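Local coordinates for protein cellulase IBT99 (Metagenomes, PDB 6WBT) that probably hydrolyses 6-phospho-alpha-glucosides as a family 4 glycosidase, working with bound NAD and a manganese ion, at residues Ser14-Gly19 / Asn292-Arg297; Ala157-Arg162 / Ile343-Gly348; Phe299-Asp304 / Lys309-Gln314; Asp355-Glu360 / Gln388-Glu393. One frame throughout, in Å; residues are numbered along the deposited sequence.

Interaction 1 (Ser14-Gly19 / Asn292-Arg297). With NAD (nicotinamide-adenine-dinucleotide), chain G; G6P (6-O-phosphono-alpha-D-glucopyranose), chain F.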
# COMPACT_ATOMS: atom_id res chain seq x y z
N SER A 14 -5.07 -43.58 -3.48
CA SER A 14 -5.59 -42.66 -4.48
C SER A 14 -5.55 -43.31 -5.86
O SER A 14 -4.74 -44.20 -6.12
CB SER A 14 -4.78 -41.36 -4.50
OG SER A 14 -5.11 -40.58 -5.63
N THR A 15 -6.44 -42.85 -6.74
CA THR A 15 -6.45 -43.34 -8.11
C THR A 15 -5.25 -42.85 -8.91
O THR A 15 -4.94 -43.43 -9.96
CB THR A 15 -7.74 -42.93 -8.82
OG1 THR A 15 -7.83 -41.50 -8.85
CG2 THR A 15 -8.95 -43.48 -8.08
N TYR A 16 -4.57 -41.81 -8.44
CA TYR A 16 -3.37 -41.31 -9.09
C TYR A 16 -2.09 -41.90 -8.51
O TYR A 16 -1.00 -41.56 -8.98
CB TYR A 16 -3.31 -39.78 -8.98
CG TYR A 16 -4.48 -39.07 -9.63
CD1 TYR A 16 -5.53 -38.58 -8.86
CD2 TYR A 16 -4.54 -38.90 -11.01
CE1 TYR A 16 -6.60 -37.93 -9.45
CE2 TYR A 16 -5.61 -38.25 -11.60
CZ TYR A 16 -6.63 -37.77 -10.81
OH TYR A 16 -7.70 -37.12 -11.40
N THR A 17 -2.19 -42.76 -7.50
CA THR A 17 -1.00 -43.33 -6.88
C THR A 17 -0.19 -44.20 -7.85
O THR A 17 1.04 -43.99 -7.94
CB THR A 17 -1.38 -44.10 -5.62
OG1 THR A 17 -2.01 -43.22 -4.68
CG2 THR A 17 -0.15 -44.72 -4.97
N PRO A 18 -0.77 -45.15 -8.59
CA PRO A 18 0.05 -45.91 -9.55
C PRO A 18 0.65 -45.04 -10.64
O PRO A 18 1.67 -45.43 -11.23
CB PRO A 18 -0.94 -46.93 -10.13
CG PRO A 18 -2.03 -47.02 -9.13
CD PRO A 18 -2.15 -45.65 -8.55
N GLY A 19 0.07 -43.88 -10.93
CA GLY A 19 0.62 -43.02 -11.97
C GLY A 19 1.88 -42.31 -11.52
O GLY A 19 2.90 -42.34 -12.22
N ASN A 292 -17.57 -44.66 -11.56
CA ASN A 292 -17.80 -45.67 -12.59
C ASN A 292 -16.70 -45.70 -13.64
O ASN A 292 -16.81 -46.48 -14.60
CB ASN A 292 -19.15 -45.43 -13.27
CG ASN A 292 -20.32 -45.54 -12.30
OD1 ASN A 292 -20.24 -46.23 -11.29
ND2 ASN A 292 -21.41 -44.86 -12.62
N GLY A 293 -15.66 -44.90 -13.49
CA GLY A 293 -14.60 -44.85 -14.48
C GLY A 293 -13.21 -45.05 -13.91
O GLY A 293 -12.69 -46.17 -13.93
N ARG A 294 -12.60 -43.98 -13.40
CA ARG A 294 -11.23 -44.07 -12.91
C ARG A 294 -11.14 -44.93 -11.66
O ARG A 294 -10.20 -45.72 -11.51
CB ARG A 294 -10.67 -42.67 -12.65
CG ARG A 294 -9.18 -42.67 -12.31
CD ARG A 294 -8.61 -41.26 -12.22
NE ARG A 294 -9.12 -40.51 -11.07
CZ ARG A 294 -9.93 -39.46 -11.15
NH1 ARG A 294 -10.33 -39.02 -12.34
NH2 ARG A 294 -10.34 -38.85 -10.05
N GLU A 295 -12.10 -44.80 -10.74
CA GLU A 295 -12.09 -45.61 -9.53
C GLU A 295 -12.47 -47.05 -9.82
O GLU A 295 -11.94 -47.98 -9.21
CB GLU A 295 -13.01 -45.00 -8.48
CG GLU A 295 -13.33 -45.92 -7.30
CD GLU A 295 -13.82 -45.17 -6.08
OE1 GLU A 295 -13.00 -44.48 -5.44
OE2 GLU A 295 -15.02 -45.26 -5.77
N LYS A 296 -13.40 -47.26 -10.76
CA LYS A 296 -13.80 -48.62 -11.11
C LYS A 296 -12.66 -49.39 -11.76
O LYS A 296 -12.43 -50.56 -11.45
CB LYS A 296 -15.02 -48.58 -12.04
CG LYS A 296 -15.30 -49.89 -12.75
CD LYS A 296 -16.47 -49.76 -13.71
CE LYS A 296 -16.61 -50.99 -14.59
NZ LYS A 296 -17.76 -50.87 -15.53
N ARG A 297 -11.91 -48.74 -12.66
CA ARG A 297 -10.85 -49.41 -13.39
C ARG A 297 -9.58 -49.60 -12.57
O ARG A 297 -8.66 -50.28 -13.04
CB ARG A 297 -10.51 -48.64 -14.67
CG ARG A 297 -11.61 -48.64 -15.71
CD ARG A 297 -11.12 -48.05 -17.02
NE ARG A 297 -10.58 -46.70 -16.85
CZ ARG A 297 -11.30 -45.59 -16.94
NH1 ARG A 297 -12.59 -45.66 -17.22
NH2 ARG A 297 -10.72 -44.41 -16.77
PA NAD G . -9.40 -40.94 -4.11
O1A NAD G . -10.65 -40.67 -3.35
O2A NAD G . -9.44 -41.98 -5.18
O5B NAD G . -8.22 -41.27 -3.08
C5B NAD G . -7.91 -40.33 -2.01
C4B NAD G . -7.19 -41.05 -0.90
O4B NAD G . -6.93 -40.13 0.19
C3B NAD G . -7.93 -42.24 -0.27
O3B NAD G . -7.06 -43.36 -0.20
C2B NAD G . -8.27 -41.73 1.13
O2B NAD G . -8.46 -42.75 2.09
C1B NAD G . -7.05 -40.85 1.39
N9A NAD G . -7.22 -39.92 2.50
C8A NAD G . -8.36 -39.25 2.86
N7A NAD G . -8.22 -38.48 3.91
C5A NAD G . -6.89 -38.65 4.28
C6A NAD G . -6.12 -38.11 5.32
N6A NAD G . -6.60 -37.25 6.22
N1A NAD G . -4.83 -38.49 5.41
C2A NAD G . -4.35 -39.36 4.51
N3A NAD G . -4.98 -39.93 3.49
C4A NAD G . -6.26 -39.54 3.42
O3 NAD G . -8.89 -39.57 -4.76
PN NAD G . -8.31 -39.21 -6.22
O1N NAD G . -7.19 -40.14 -6.54
O2N NAD G . -9.44 -39.10 -7.18
O5D NAD G . -7.71 -37.75 -5.93
C5D NAD G . -6.78 -37.60 -4.84
C4D NAD G . -6.55 -36.13 -4.57
O4D NAD G . -5.78 -35.57 -5.66
C3D NAD G . -7.81 -35.27 -4.48
O3D NAD G . -7.71 -34.38 -3.37
C2D NAD G . -7.75 -34.50 -5.81
O2D NAD G . -8.53 -33.32 -5.85
C1D NAD G . -6.25 -34.25 -5.90
N1N NAD G . -5.83 -33.83 -7.27
C2N NAD G . -5.48 -32.53 -7.50
C3N NAD G . -5.11 -32.11 -8.77
C7N NAD G . -4.68 -30.67 -8.95
O7N NAD G . -4.95 -30.09 -9.99
N7N NAD G . -3.98 -30.12 -7.97
C4N NAD G . -5.13 -33.03 -9.81
C5N NAD G . -5.45 -34.34 -9.56
C6N NAD G . -5.80 -34.72 -8.28
C1 G6P F . -7.25 -31.29 -13.24
C2 G6P F . -7.62 -30.33 -12.11
C3 G6P F . -8.08 -31.09 -10.87
C4 G6P F . -9.16 -32.10 -11.24
C5 G6P F . -8.65 -32.99 -12.37
C6 G6P F . -9.65 -34.07 -12.76
O1 G6P F . -6.09 -32.05 -12.86
O2 G6P F . -6.48 -29.52 -11.77
O3 G6P F . -8.59 -30.16 -9.91
O4 G6P F . -9.49 -32.90 -10.10
O5 G6P F . -8.33 -32.18 -13.50
O6 G6P F . -10.78 -34.06 -11.89
P G6P F . -11.80 -35.31 -11.90
O1P G6P F . -13.16 -34.67 -11.77
O2P G6P F . -11.38 -36.15 -10.72
O3P G6P F . -11.55 -35.96 -13.24

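Interaction 2 (Ala157-Arg162 / Ile343-Gly348)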
# COMPACT_ATOMS: atom_id res chain seq x y z
N ALA A 157 -5.20 -21.58 4.02
CA ALA A 157 -5.41 -22.00 5.40
C ALA A 157 -4.11 -22.46 6.04
O ALA A 157 -3.80 -22.08 7.17
CB ALA A 157 -6.47 -23.11 5.45
N THR A 158 -3.34 -23.29 5.33
CA THR A 158 -2.08 -23.78 5.88
C THR A 158 -1.07 -22.65 6.07
O THR A 158 -0.26 -22.70 7.00
CB THR A 158 -1.49 -24.87 4.99
OG1 THR A 158 -1.47 -24.42 3.63
CG2 THR A 158 -2.31 -26.15 5.09
N TYR A 159 -1.10 -21.63 5.21
CA TYR A 159 -0.17 -20.52 5.36
C TYR A 159 -0.52 -19.65 6.57
O TYR A 159 0.37 -19.09 7.21
CB TYR A 159 -0.14 -19.66 4.10
CG TYR A 159 0.64 -18.38 4.27
CD1 TYR A 159 2.00 -18.40 4.56
CD2 TYR A 159 0.02 -17.14 4.14
CE1 TYR A 159 2.71 -17.23 4.72
CE2 TYR A 159 0.73 -15.96 4.29
CZ TYR A 159 2.08 -16.01 4.58
OH TYR A 159 2.79 -14.85 4.74
N LYS A 160 -1.81 -19.52 6.88
CA LYS A 160 -2.22 -18.75 8.05
C LYS A 160 -1.97 -19.51 9.35
O LYS A 160 -1.55 -18.91 10.34
CB LYS A 160 -3.69 -18.36 7.95
CG LYS A 160 -4.18 -17.51 9.10
CD LYS A 160 -5.45 -16.76 8.75
CE LYS A 160 -5.85 -15.80 9.86
NZ LYS A 160 -6.98 -14.91 9.49
N LEU A 161 -2.23 -20.82 9.36
CA LEU A 161 -2.09 -21.57 10.60
C LEU A 161 -0.64 -22.01 10.82
O LEU A 161 -0.11 -21.88 11.93
CB LEU A 161 -3.04 -22.76 10.60
CG LEU A 161 -4.53 -22.43 10.73
CD1 LEU A 161 -5.38 -23.67 10.51
CD2 LEU A 161 -4.83 -21.81 12.09
N ARG A 162 0.00 -22.53 9.78
CA ARG A 162 1.37 -23.02 9.83
C ARG A 162 2.19 -22.25 8.80
O ARG A 162 2.49 -22.77 7.71
CB ARG A 162 1.43 -24.53 9.57
CG ARG A 162 1.46 -25.39 10.82
CD ARG A 162 0.19 -25.23 11.65
NE ARG A 162 0.16 -26.17 12.77
CZ ARG A 162 -0.77 -26.17 13.71
NH1 ARG A 162 -1.75 -25.27 13.68
NH2 ARG A 162 -0.73 -27.06 14.69
N ILE A 343 1.72 -22.01 -5.97
CA ILE A 343 0.86 -21.18 -5.14
C ILE A 343 1.70 -20.66 -3.98
O ILE A 343 2.15 -21.44 -3.13
CB ILE A 343 -0.37 -21.96 -4.64
CG1 ILE A 343 -1.07 -22.62 -5.82
CG2 ILE A 343 -1.32 -21.03 -3.90
CD1 ILE A 343 -2.22 -23.52 -5.42
N VAL A 344 1.90 -19.35 -3.93
CA VAL A 344 2.73 -18.73 -2.90
C VAL A 344 1.94 -17.61 -2.25
O VAL A 344 0.98 -17.07 -2.83
CB VAL A 344 4.06 -18.19 -3.49
CG1 VAL A 344 4.92 -19.34 -3.98
CG2 VAL A 344 3.77 -17.21 -4.62
N PRO A 345 2.31 -17.23 -1.02
CA PRO A 345 1.74 -16.02 -0.42
C PRO A 345 2.16 -14.80 -1.22
O PRO A 345 3.32 -14.66 -1.60
CB PRO A 345 2.32 -16.01 1.00
CG PRO A 345 2.75 -17.42 1.25
CD PRO A 345 3.17 -17.96 -0.07
N ASN A 346 1.20 -13.91 -1.47
CA ASN A 346 1.43 -12.72 -2.29
C ASN A 346 2.55 -11.87 -1.72
O ASN A 346 3.67 -11.86 -2.25
CB ASN A 346 0.15 -11.89 -2.41
CG ASN A 346 0.27 -10.80 -3.45
OD1 ASN A 346 1.07 -10.89 -4.38
ND2 ASN A 346 -0.52 -9.74 -3.29
N ASN A 347 2.26 -11.14 -0.63
CA ASN A 347 3.25 -10.31 0.05
C ASN A 347 3.90 -9.31 -0.91
O ASN A 347 5.10 -9.03 -0.83
CB ASN A 347 4.31 -11.17 0.75
CG ASN A 347 3.76 -11.89 1.97
OD1 ASN A 347 2.90 -11.37 2.67
ND2 ASN A 347 4.27 -13.09 2.22
N GLY A 348 3.11 -8.79 -1.84
CA GLY A 348 3.58 -7.81 -2.79
C GLY A 348 3.93 -8.35 -4.16
O GLY A 348 4.33 -7.56 -5.03

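Interaction 3 (Phe299-Asp304 / Lys309-Gln314)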
# COMPACT_ATOMS: atom_id res chain seq x y z
N PHE A 299 -9.79 -50.46 -9.12
CA PHE A 299 -10.12 -51.57 -8.24
C PHE A 299 -10.41 -52.85 -9.01
O PHE A 299 -10.36 -53.94 -8.43
CB PHE A 299 -11.32 -51.21 -7.36
CG PHE A 299 -11.02 -50.16 -6.33
CD1 PHE A 299 -9.72 -49.96 -5.89
CD2 PHE A 299 -12.02 -49.37 -5.80
CE1 PHE A 299 -9.43 -49.00 -4.95
CE2 PHE A 299 -11.74 -48.40 -4.86
CZ PHE A 299 -10.44 -48.22 -4.43
N LYS A 300 -10.70 -52.74 -10.31
CA LYS A 300 -10.75 -53.91 -11.17
C LYS A 300 -9.36 -54.49 -11.38
O LYS A 300 -9.18 -55.72 -11.35
CB LYS A 300 -11.41 -53.54 -12.51
CG LYS A 300 -11.22 -54.55 -13.64
CD LYS A 300 -10.03 -54.18 -14.53
CE LYS A 300 -10.01 -52.70 -14.85
NZ LYS A 300 -8.71 -52.28 -15.45
N ALA A 301 -8.37 -53.63 -11.61
CA ALA A 301 -7.00 -54.10 -11.80
C ALA A 301 -6.45 -54.74 -10.53
O ALA A 301 -5.59 -55.62 -10.61
CB ALA A 301 -6.11 -52.95 -12.25
N ALA A 302 -6.92 -54.30 -9.36
CA ALA A 302 -6.50 -54.94 -8.12
C ALA A 302 -7.02 -56.37 -8.04
O ALA A 302 -6.29 -57.29 -7.65
CB ALA A 302 -6.98 -54.13 -6.92
N GLU A 303 -8.28 -56.59 -8.42
CA GLU A 303 -8.83 -57.94 -8.43
C GLU A 303 -8.21 -58.79 -9.53
O GLU A 303 -8.02 -60.00 -9.34
CB GLU A 303 -10.35 -57.88 -8.59
CG GLU A 303 -11.05 -59.24 -8.50
CD GLU A 303 -10.88 -59.90 -7.14
OE1 GLU A 303 -10.89 -61.15 -7.09
OE2 GLU A 303 -10.73 -59.18 -6.13
N ASP A 304 -7.88 -58.18 -10.67
CA ASP A 304 -7.20 -58.93 -11.73
C ASP A 304 -5.81 -59.38 -11.30
O ASP A 304 -5.36 -60.47 -11.67
CB ASP A 304 -7.12 -58.08 -13.00
CG ASP A 304 -8.45 -57.98 -13.72
OD1 ASP A 304 -9.32 -58.84 -13.49
OD2 ASP A 304 -8.61 -57.05 -14.54
N LYS A 309 -4.65 -62.71 -13.52
CA LYS A 309 -4.86 -62.21 -14.87
C LYS A 309 -3.95 -61.01 -15.14
O LYS A 309 -3.58 -60.28 -14.22
CB LYS A 309 -6.33 -61.81 -15.05
CG LYS A 309 -7.28 -63.00 -14.97
CD LYS A 309 -8.61 -62.62 -14.33
CE LYS A 309 -9.40 -61.66 -15.19
NZ LYS A 309 -10.72 -61.34 -14.57
N PRO A 310 -3.56 -60.79 -16.40
CA PRO A 310 -2.62 -59.70 -16.69
C PRO A 310 -3.31 -58.35 -16.63
O PRO A 310 -4.45 -58.18 -17.07
CB PRO A 310 -2.12 -60.02 -18.10
CG PRO A 310 -3.12 -60.97 -18.69
CD PRO A 310 -4.07 -61.43 -17.62
N VAL A 311 -2.61 -57.37 -16.06
CA VAL A 311 -3.13 -56.03 -15.84
C VAL A 311 -2.39 -55.06 -16.76
O VAL A 311 -1.16 -55.07 -16.82
CB VAL A 311 -2.99 -55.60 -14.37
CG1 VAL A 311 -3.08 -54.09 -14.23
CG2 VAL A 311 -4.05 -56.28 -13.53
N ASP A 312 -3.15 -54.24 -17.48
CA ASP A 312 -2.59 -53.20 -18.33
C ASP A 312 -2.22 -52.01 -17.46
O ASP A 312 -3.09 -51.24 -17.03
CB ASP A 312 -3.58 -52.81 -19.42
CG ASP A 312 -3.10 -51.64 -20.26
OD1 ASP A 312 -2.02 -51.76 -20.87
OD2 ASP A 312 -3.81 -50.61 -20.31
N LEU A 313 -0.93 -51.85 -17.19
CA LEU A 313 -0.46 -50.78 -16.32
C LEU A 313 -0.40 -49.42 -17.00
O LEU A 313 -0.29 -48.40 -16.31
CB LEU A 313 0.93 -51.12 -15.76
CG LEU A 313 0.97 -52.25 -14.72
CD1 LEU A 313 2.39 -52.46 -14.21
CD2 LEU A 313 0.02 -51.97 -13.58
N GLN A 314 -0.48 -49.37 -18.34
CA GLN A 314 -0.46 -48.08 -19.02
C GLN A 314 -1.77 -47.33 -18.87
O GLN A 314 -1.87 -46.19 -19.35
CB GLN A 314 -0.13 -48.26 -20.50
CG GLN A 314 -1.31 -48.68 -21.36
CD GLN A 314 -1.00 -48.61 -22.85
OE1 GLN A 314 -0.78 -49.63 -23.50
NE2 GLN A 314 -0.98 -47.39 -23.39

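Interaction 4 (Asp355-Glu360 / Gln388-Glu393)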
# COMPACT_ATOMS: atom_id res chain seq x y z
N ASP A 355 -1.77 -9.07 1.16
CA ASP A 355 -0.55 -9.83 1.41
C ASP A 355 -0.85 -11.31 1.59
O ASP A 355 -0.13 -12.17 1.06
CB ASP A 355 0.17 -9.28 2.64
CG ASP A 355 0.30 -7.77 2.61
OD1 ASP A 355 -0.26 -7.14 1.69
OD2 ASP A 355 0.96 -7.21 3.51
N ASP A 356 -1.90 -11.65 2.33
CA ASP A 356 -2.24 -13.03 2.64
C ASP A 356 -3.00 -13.72 1.51
O ASP A 356 -3.56 -14.80 1.74
CB ASP A 356 -3.05 -13.11 3.93
CG ASP A 356 -4.36 -12.34 3.85
OD1 ASP A 356 -4.44 -11.38 3.06
OD2 ASP A 356 -5.31 -12.72 4.57
N ALA A 357 -3.03 -13.14 0.32
CA ALA A 357 -3.67 -13.77 -0.82
C ALA A 357 -2.72 -14.81 -1.41
O ALA A 357 -1.58 -14.49 -1.77
CB ALA A 357 -4.05 -12.73 -1.87
N THR A 358 -3.18 -16.05 -1.51
CA THR A 358 -2.37 -17.14 -2.06
C THR A 358 -2.56 -17.16 -3.57
O THR A 358 -3.47 -17.79 -4.10
CB THR A 358 -2.74 -18.47 -1.42
OG1 THR A 358 -4.17 -18.57 -1.32
CG2 THR A 358 -2.12 -18.59 -0.05
N VAL A 359 -1.68 -16.46 -4.27
CA VAL A 359 -1.74 -16.33 -5.72
C VAL A 359 -0.96 -17.46 -6.36
O VAL A 359 -0.04 -18.03 -5.77
CB VAL A 359 -1.22 -14.95 -6.17
CG1 VAL A 359 -2.14 -13.85 -5.67
CG2 VAL A 359 0.20 -14.74 -5.68
N GLU A 360 -1.33 -17.78 -7.60
CA GLU A 360 -0.68 -18.83 -8.39
C GLU A 360 0.13 -18.14 -9.49
O GLU A 360 -0.42 -17.70 -10.50
CB GLU A 360 -1.72 -19.79 -8.97
CG GLU A 360 -1.14 -20.91 -9.82
CD GLU A 360 -2.17 -21.98 -10.13
OE1 GLU A 360 -2.42 -22.85 -9.27
OE2 GLU A 360 -2.74 -21.95 -11.24
N GLN A 388 -12.88 -10.71 -5.04
CA GLN A 388 -14.10 -11.36 -4.56
C GLN A 388 -13.81 -12.77 -4.08
O GLN A 388 -14.25 -13.17 -2.99
CB GLN A 388 -15.16 -11.37 -5.66
CG GLN A 388 -16.46 -12.05 -5.27
CD GLN A 388 -17.50 -12.01 -6.37
OE1 GLN A 388 -17.24 -11.50 -7.46
NE2 GLN A 388 -18.67 -12.56 -6.09
N GLN A 389 -13.06 -13.55 -4.87
CA GLN A 389 -12.76 -14.92 -4.48
C GLN A 389 -11.82 -14.97 -3.28
O GLN A 389 -11.97 -15.82 -2.40
CB GLN A 389 -12.16 -15.68 -5.66
CG GLN A 389 -13.11 -16.66 -6.32
CD GLN A 389 -13.37 -17.89 -5.47
OE1 GLN A 389 -14.39 -17.98 -4.79
NE2 GLN A 389 -12.45 -18.84 -5.52
N ASP A 390 -10.83 -14.07 -3.24
CA ASP A 390 -9.91 -14.05 -2.11
C ASP A 390 -10.64 -13.72 -0.81
O ASP A 390 -10.32 -14.27 0.25
CB ASP A 390 -8.78 -13.05 -2.36
CG ASP A 390 -7.61 -13.23 -1.42
OD1 ASP A 390 -6.91 -14.26 -1.54
OD2 ASP A 390 -7.39 -12.36 -0.56
N ALA A 391 -11.61 -12.81 -0.87
CA ALA A 391 -12.45 -12.56 0.29
C ALA A 391 -13.32 -13.77 0.61
O ALA A 391 -13.51 -14.12 1.78
CB ALA A 391 -13.32 -11.32 0.06
N CYS A 392 -13.86 -14.42 -0.43
CA CYS A 392 -14.65 -15.63 -0.22
C CYS A 392 -13.83 -16.73 0.43
O CYS A 392 -14.23 -17.31 1.45
CB CYS A 392 -15.23 -16.11 -1.55
SG CYS A 392 -15.90 -17.78 -1.52
N GLU A 393 -12.66 -17.03 -0.14
CA GLU A 393 -11.79 -18.05 0.45
C GLU A 393 -11.23 -17.60 1.79
O GLU A 393 -11.01 -18.44 2.67
CB GLU A 393 -10.66 -18.39 -0.52
CG GLU A 393 -11.12 -18.95 -1.85
CD GLU A 393 -9.98 -19.17 -2.82
OE1 GLU A 393 -8.84 -18.78 -2.50
OE2 GLU A 393 -10.23 -19.74 -3.91

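Interaction 1 (Ser14-Gly19 / Asn292-Arg297)
The dinucleotide-binding turn that follows strand 5-10 meets the C-terminal domain of the family 4 fold where T15 and Y16 receive R294. The arginine reaches across T15 at about a right angle. Its NE donates to T15 OG1 at 2.8 Å with an N-H...O angle of 160°, and the oxygen lies only 7° out of the guanidinium plane. The first torsion of T15 sets OG1 between the backbone N and the carbonyl carbon, and from there the hydroxyl also donates to NAD O1N at 2.8 Å. The Y16 side chain also crosses R294 at about a right angle: its OH stands above the centre of the guanidinium, 3.2 Å from R294 CZ, with ring and guanidinium planes 25° apart. The OH lies over this face at a poor angle for a bond to either terminal nitrogen. In this Rossmann-type arrangement the turn from S14 to T17 leads into helix 17-25, and T15 N donates to the pyrophosphate oxygen NAD O1N, while the nicotinamide atom C5N lies over one face of the Y16 ring. R294 NH2 is shared between two phosphates, donating to NAD O2N at 3.0 Å and to G6P O2P at 3.0 Å; the bond from NH1 to G6P O3P is weak. One residue on, E295 CA packs 4.1 Å from T15 CG2, and the E295 carboxylate forms a salt bridge with R45.

Interaction 2 (Ala157-Arg162 / Ile343-Gly348)
P345 covers one face of the Y159 ring, with CG sitting over the ring centre, while the amide of N347 approaches the phenol oxygen in a plane turned 66° from that of the ring. The geometry fits a CH-pi contact: P345 CG is 3.5 Å from the centroid of the Y159 ring and 12° off its normal. P345 CB extends the overlap toward the hydroxyl end, 3.6 Å from Y159 CZ. At that end N347 ND2 donates to Y159 OH in a weak hydrogen bond, long at 3.4 Å but nearly straight at 170°. Y159 reaches the proline because CG is anti to the backbone N, which carries the ring away from the helix and over the pyrrolidine. The end of the strand also faces another subunit: R374 of the second subunit hydrogen-bonds to P345 O and N346 O and packs on N347. Neither Y159 nor its two partners is fully buried, so this is packing near the surface. It ties the last turns of helix 151-161, the helix of a beta-alpha-beta crossover between parallel strands 143-146 and 167-170, to the end of the antiparallel strand 338-345 in the same mixed sheet.

Interaction 3 (Phe299-Asp304 / Lys309-Gln314)
D304 and K309 both start with CG anti to the carbonyl carbon (chi1 -75° and -65°), and the lysine then bends at its second and third torsions, which curls its amine back over the helix to the carboxylate. The salt bridge that results has K309 NZ donating to D304 OD1 at 3.1 Å, on the syn side of the oxygen but 34° out of the carboxylate plane. K309 CE lies alongside, 3.3 Å from the same D304 OD1. One residue beyond P310, V311 faces the helix with both methyls: CG1 meets A301 CB at 3.8 Å, and CG2 meets D304 CB at 3.6 Å. The chain thus reverses after helix 296-306 and runs back along it, before L313 turns to helix 43-60. A leucine in place of D304 has no carboxylate, so K309 would probably be left with E307 as its salt-bridge partner and its amine would be less firmly oriented. The contact is therefore apolar around V311 and ionic at K309, the more exposed end, where solvent is likely to weaken the attraction between the charges.

Interaction 4 (Asp355-Glu360 / Gln388-Glu393)
D390 of helix 380-402 points at A357, just where the chain enters strand 358-366 of the mixed Rossmann-type sheet, so the contact packs a long helix against the start of a strand. Along the aspartate, CB is still 4.8 Å from A357 CB, and closeness begins with the next atom. D390 CG lies 3.6 Å from A357 CB; chi1 of -165°, with CG anti to the backbone N, brings the carboxylate up to the alanine. The methyl stands off the carboxylate plane rather than in it, touching both oxygens. D390 OD1 is the nearer, 3.3 Å from A357 CB. The strongest partner of this oxygen is K156, whose NZ forms a salt bridge with it and also weak hydrogen bonds with D356 O and T358 OG1. The lysine therefore joins helix and strand where the two segments themselves meet by van der Waals packing alone. A valine at D390 has no carboxylate, and K156 would probably lose its salt bridge and be left with its weak bonds to D356 O and T358 OG1. On the other branch, OD2 forms a long, weak ion pair with R380 of the third subunit. That arginine, which makes a salt bridge with D356 OD2, probably eases the like charges of the two carboxylates, whose D356 OD1 and D390 OD2 stand 4.8 Å apart.

In the fold
Interactions 1 and 3 follow one another on helix 296-306, their centres 11 Å apart: interaction 1 holds the phosphates of NAD and G6P, while interaction 3 lies further out, with the A301 side chain about 13 Å from NAD. Interactions 2 and 4 lie on the other side of the chain's centre, their own centres 9 Å apart, and touch through neighbouring antiparallel strands 338-345 and 358-366. There V344 N lies 3.0 Å from V359 O and N346 N 2.9 Å from A357 O, both probable hydrogen bonds. Both contacts also meet other subunits. About 31 Å separates the centre of interaction 1 from that of either, and the T358 side chain is about 13 Å from the manganese ion.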